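Local structure of 5'-tyrosyl-DNA phosphodiesterase (Caenorhabditis elegans, 4FVA) at residues V120-E128 / Q140-I151. The protein is a magnesium-binding member of the endonuclease/exonuclease/phosphatase family, with the two-sheet fold of the DNase I-like clan. Sequence-based numbering, arbitrary orientation.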
loop_
_atom_site.group_PDB
_atom_site.type_symbol
_atom_site.label_atom_id
_atom_site.label_comp_id
_atom_site.label_asym_id
_atom_site.label_seq_id
_atom_site.Cartn_x
_atom_site.Cartn_y
_atom_site.Cartn_z
ATOM N N VAL A 120 -1.061 -0.573 -16.918
ATOM C CA VAL A 120 -1.217 -0.683 -15.469
ATOM C C VAL A 120 -1.215 0.687 -14.819
ATOM O O VAL A 120 -0.326 1.489 -15.093
ATOM C CB VAL A 120 -0.084 -1.513 -14.833
ATOM C CG1 VAL A 120 -0.318 -1.645 -13.341
ATOM C CG2 VAL A 120 0.009 -2.880 -15.483
ATOM N N PHE A 121 -2.217 0.958 -13.985
ATOM C CA PHE A 121 -2.245 2.165 -13.154
ATOM C C PHE A 121 -2.070 1.772 -11.693
ATOM O O PHE A 121 -2.758 0.875 -11.196
ATOM C CB PHE A 121 -3.554 2.950 -13.341
ATOM C CG PHE A 121 -3.674 3.624 -14.687
ATOM C CD1 PHE A 121 -4.082 2.906 -15.807
ATOM C CD2 PHE A 121 -3.410 4.992 -14.817
ATOM C CE1 PHE A 121 -4.198 3.537 -17.060
ATOM C CE2 PHE A 121 -3.530 5.633 -16.045
ATOM C CZ PHE A 121 -3.923 4.900 -17.174
ATOM N N LEU A 122 -1.142 2.442 -11.017
ATOM C CA LEU A 122 -0.856 2.177 -9.614
ATOM C C LEU A 122 -1.175 3.440 -8.842
ATOM O O LEU A 122 -0.598 4.493 -9.123
ATOM C CB LEU A 122 0.623 1.814 -9.423
ATOM C CG LEU A 122 1.127 0.624 -10.254
ATOM C CD1 LEU A 122 2.608 0.319 -9.998
ATOM C CD2 LEU A 122 0.252 -0.584 -9.960
ATOM N N LEU A 123 -2.086 3.336 -7.879
ATOM C CA LEU A 123 -2.473 4.471 -7.047
ATOM C C LEU A 123 -2.253 4.148 -5.569
ATOM O O LEU A 123 -2.921 3.279 -5.007
ATOM C CB LEU A 123 -3.934 4.844 -7.299
ATOM C CG LEU A 123 -4.308 5.271 -8.727
ATOM C CD1 LEU A 123 -4.555 4.067 -9.637
ATOM C CD2 LEU A 123 -5.519 6.193 -8.699
ATOM N N ASN A 124 -1.305 4.856 -4.960
ATOM C CA ASN A 124 -0.872 4.614 -3.592
ATOM C C ASN A 124 -1.154 5.843 -2.739
ATOM O O ASN A 124 -0.798 6.975 -3.123
ATOM C CB ASN A 124 0.635 4.289 -3.594
ATOM C CG ASN A 124 1.184 3.970 -2.211
ATOM O OD1 ASN A 124 0.444 3.585 -1.308
ATOM N ND2 ASN A 124 2.506 4.133 -2.041
ATOM N N THR A 125 -1.773 5.632 -1.581
ATOM C CA THR A 125 -2.103 6.749 -0.715
ATOM C C THR A 125 -1.995 6.379 0.746
ATOM O O THR A 125 -1.969 5.209 1.104
ATOM C CB THR A 125 -3.516 7.324 -0.994
ATOM O OG1 THR A 125 -3.664 8.582 -0.320
ATOM C CG2 THR A 125 -4.595 6.348 -0.497
ATOM N N HIS A 126 -1.911 7.403 1.579
ATOM C CA HIS A 126 -1.953 7.250 3.021
ATOM C C HIS A 126 -3.012 8.237 3.498
ATOM O O HIS A 126 -2.706 9.413 3.683
ATOM C CB HIS A 126 -0.588 7.614 3.611
ATOM C CG HIS A 126 -0.500 7.455 5.099
ATOM N ND1 HIS A 126 0.586 7.884 5.826
ATOM C CD2 HIS A 126 -1.376 6.931 5.996
ATOM C CE1 HIS A 126 0.386 7.626 7.111
ATOM N NE2 HIS A 126 -0.793 7.046 7.240
ATOM N N LEU A 127 -4.252 7.780 3.687
ATOM C CA LEU A 127 -5.345 8.720 3.970
ATOM C C LEU A 127 -5.264 9.336 5.370
ATOM O O LEU A 127 -4.639 8.767 6.272
ATOM C CB LEU A 127 -6.710 8.058 3.748
ATOM C CG LEU A 127 -6.939 7.539 2.322
ATOM C CD1 LEU A 127 -8.395 7.079 2.133
ATOM C CD2 LEU A 127 -6.534 8.596 1.294
ATOM N N GLU A 128 -5.899 10.497 5.550
ATOM C CA GLU A 128 -5.809 11.236 6.809
ATOM C C GLU A 128 -5.969 10.329 8.030
ATOM O O GLU A 128 -6.815 9.430 8.061
ATOM C CB GLU A 128 -6.832 12.383 6.845
ATOM C CG GLU A 128 -6.357 13.641 7.591
ATOM C CD GLU A 128 -5.409 14.510 6.772
ATOM O OE1 GLU A 128 -5.090 14.157 5.607
ATOM O OE2 GLU A 128 -4.984 15.567 7.285
ATOM N N GLN A 140 -11.336 12.098 0.994
ATOM C CA GLN A 140 -10.189 11.621 0.225
ATOM C C GLN A 140 -10.512 10.288 -0.445
ATOM O O GLN A 140 -10.219 10.099 -1.625
ATOM C CB GLN A 140 -8.952 11.523 1.119
ATOM C CG GLN A 140 -8.434 12.886 1.579
ATOM C CD GLN A 140 -7.441 12.785 2.729
ATOM O OE1 GLN A 140 -7.116 11.687 3.195
ATOM N NE2 GLN A 140 -6.966 13.940 3.205
ATOM N N PHE A 141 -11.095 9.360 0.311
ATOM C CA PHE A 141 -11.449 8.056 -0.241
ATOM C C PHE A 141 -12.388 8.213 -1.452
ATOM O O PHE A 141 -12.179 7.584 -2.495
ATOM C CB PHE A 141 -12.080 7.166 0.827
ATOM C CG PHE A 141 -12.351 5.759 0.360
ATOM C CD1 PHE A 141 -11.374 4.778 0.475
ATOM C CD2 PHE A 141 -13.574 5.424 -0.211
ATOM C CE1 PHE A 141 -11.612 3.477 0.032
ATOM C CE2 PHE A 141 -13.822 4.129 -0.656
ATOM C CZ PHE A 141 -12.838 3.153 -0.528
ATOM N N GLY A 142 -13.417 9.054 -1.302
ATOM C CA GLY A 142 -14.357 9.322 -2.382
ATOM C C GLY A 142 -13.630 9.877 -3.592
ATOM O O GLY A 142 -13.825 9.421 -4.724
ATOM N N PHE A 143 -12.743 10.830 -3.341
ATOM C CA PHE A 143 -11.942 11.425 -4.391
ATOM C C PHE A 143 -11.111 10.359 -5.083
ATOM O O PHE A 143 -11.041 10.314 -6.317
ATOM C CB PHE A 143 -11.046 12.519 -3.799
ATOM C CG PHE A 143 -10.075 13.118 -4.776
ATOM C CD1 PHE A 143 -10.432 14.213 -5.557
ATOM C CD2 PHE A 143 -8.795 12.587 -4.912
ATOM C CE1 PHE A 143 -9.526 14.766 -6.473
ATOM C CE2 PHE A 143 -7.881 13.134 -5.813
ATOM C CZ PHE A 143 -8.245 14.224 -6.593
ATOM N N CYS A 144 -10.489 9.484 -4.304
ATOM C CA CYS A 144 -9.675 8.436 -4.910
ATOM C C CYS A 144 -10.525 7.527 -5.791
ATOM O O CYS A 144 -10.125 7.169 -6.896
ATOM C CB CYS A 144 -8.941 7.618 -3.843
ATOM S SG CYS A 144 -7.634 8.544 -3.004
ATOM N N MET A 145 -11.707 7.163 -5.307
ATOM C CA MET A 145 -12.577 6.277 -6.085
ATOM C C MET A 145 -13.054 6.943 -7.386
ATOM O O MET A 145 -13.152 6.297 -8.432
ATOM C CB MET A 145 -13.747 5.770 -5.229
ATOM C CG MET A 145 -13.379 4.601 -4.280
ATOM S SD MET A 145 -12.594 3.213 -5.155
ATOM C CE MET A 145 -12.208 2.089 -3.812
ATOM N N ASP A 146 -13.314 8.242 -7.333
ATOM C CA ASP A 146 -13.684 8.966 -8.536
ATOM C C ASP A 146 -12.561 8.920 -9.554
ATOM O O ASP A 146 -12.793 8.767 -10.756
ATOM C CB ASP A 146 -14.050 10.414 -8.207
ATOM C CG ASP A 146 -15.379 10.532 -7.467
ATOM O OD1 ASP A 146 -16.190 9.590 -7.531
ATOM O OD2 ASP A 146 -15.618 11.582 -6.836
ATOM N N LYS A 147 -11.334 9.059 -9.065
ATOM C CA LYS A 147 -10.169 9.013 -9.922
ATOM C C LYS A 147 -10.016 7.636 -10.557
ATOM O O LYS A 147 -9.734 7.522 -11.756
ATOM C CB LYS A 147 -8.922 9.396 -9.123
ATOM C CG LYS A 147 -7.634 9.452 -9.937
ATOM C CD LYS A 147 -7.752 10.428 -11.098
ATOM C CE LYS A 147 -6.402 10.683 -11.756
ATOM N NZ LYS A 147 -5.732 9.429 -12.222
ATOM N N VAL A 148 -10.200 6.593 -9.752
ATOM C CA VAL A 148 -10.201 5.215 -10.247
ATOM C C VAL A 148 -11.296 4.993 -11.286
ATOM O O VAL A 148 -11.049 4.409 -12.337
ATOM C CB VAL A 148 -10.350 4.195 -9.082
ATOM C CG1 VAL A 148 -10.672 2.785 -9.597
ATOM C CG2 VAL A 148 -9.079 4.170 -8.232
ATOM N N ARG A 149 -12.504 5.476 -10.994
ATOM C CA ARG A 149 -13.623 5.334 -11.925
ATOM C C ARG A 149 -13.242 5.952 -13.274
ATOM O O ARG A 149 -13.442 5.344 -14.321
ATOM C CB ARG A 149 -14.879 6.012 -11.354
ATOM C CG ARG A 149 -16.209 5.563 -11.956
ATOM C CD ARG A 149 -17.391 6.174 -11.190
ATOM N NE ARG A 149 -17.314 5.916 -9.752
ATOM C CZ ARG A 149 -17.024 6.852 -8.847
ATOM N NH1 ARG A 149 -16.954 6.550 -7.553
ATOM N NH2 ARG A 149 -16.807 8.104 -9.238
ATOM N N GLU A 150 -12.701 7.171 -13.247
ATOM C CA GLU A 150 -12.244 7.845 -14.468
ATOM C C GLU A 150 -11.141 7.073 -15.216
ATOM O O GLU A 150 -11.219 6.891 -16.430
ATOM C CB GLU A 150 -11.758 9.257 -14.139
ATOM C CG GLU A 150 -11.291 10.044 -15.343
ATOM C CD GLU A 150 -10.906 11.466 -14.987
ATOM O OE1 GLU A 150 -10.255 11.665 -13.937
ATOM O OE2 GLU A 150 -11.264 12.386 -15.755
ATOM N N ILE A 151 -10.117 6.616 -14.497
ATOM C CA ILE A 151 -9.021 5.882 -15.133
ATOM C C ILE A 151 -9.566 4.657 -15.852
ATOM O O ILE A 151 -9.172 4.359 -16.980
ATOM C CB ILE A 151 -7.937 5.484 -14.097
ATOM C CG1 ILE A 151 -7.108 6.719 -13.725
ATOM C CG2 ILE A 151 -6.990 4.383 -14.644
ATOM C CD1 ILE A 151 -6.127 6.491 -12.580
#
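F121, L123 and L127 meet one face of the helix through I151, V148, C144 and Q140, where strand 118-126 and helix 134-154 form the first half of a beta-alpha-beta unit completed by strand 159-163, the parallel neighbour in the sheet. The strand and helix segments run almost exactly antiparallel (176°), their axes 10.8 Å apart. The helix covers the outer face of one of the two packed sheets, as helices do in the DNase I-like fold. Apolar packing fills the strand part. I151 lays CG2 over the F121 ring as a CH-pi contact, 3.4 Å from the ring centroid, while its other branch ends with CD1 3.9 Å from L123 CD2. That leucine methyl also lies against V148 CG2 and K147 CG, and F162 of strand 159-163 touches both L123 and C144. Beyond the strand's end, L127 spreads its two methyls over the next part of the helix: CD1 reaches F141 CB (3.9 Å) near the ring edge, and CD2 lies 3.8 Å from Q140 CB and at a longer 4.4 Å from C144 SG. Polar contacts close the far end. The Q140 chain, extended beyond CG (chi2 166°), carries its amide to E128, whose carboxylate is also held by S102 and G103. Q140 NE2 donates to E128 OE1 (3.1 Å) from above the carboxylate plane and also bonds N101. At the other end of the amide, Q140 OE1 accepts E128 N at 2.9 Å, in the carbonyl plane on a lone pair.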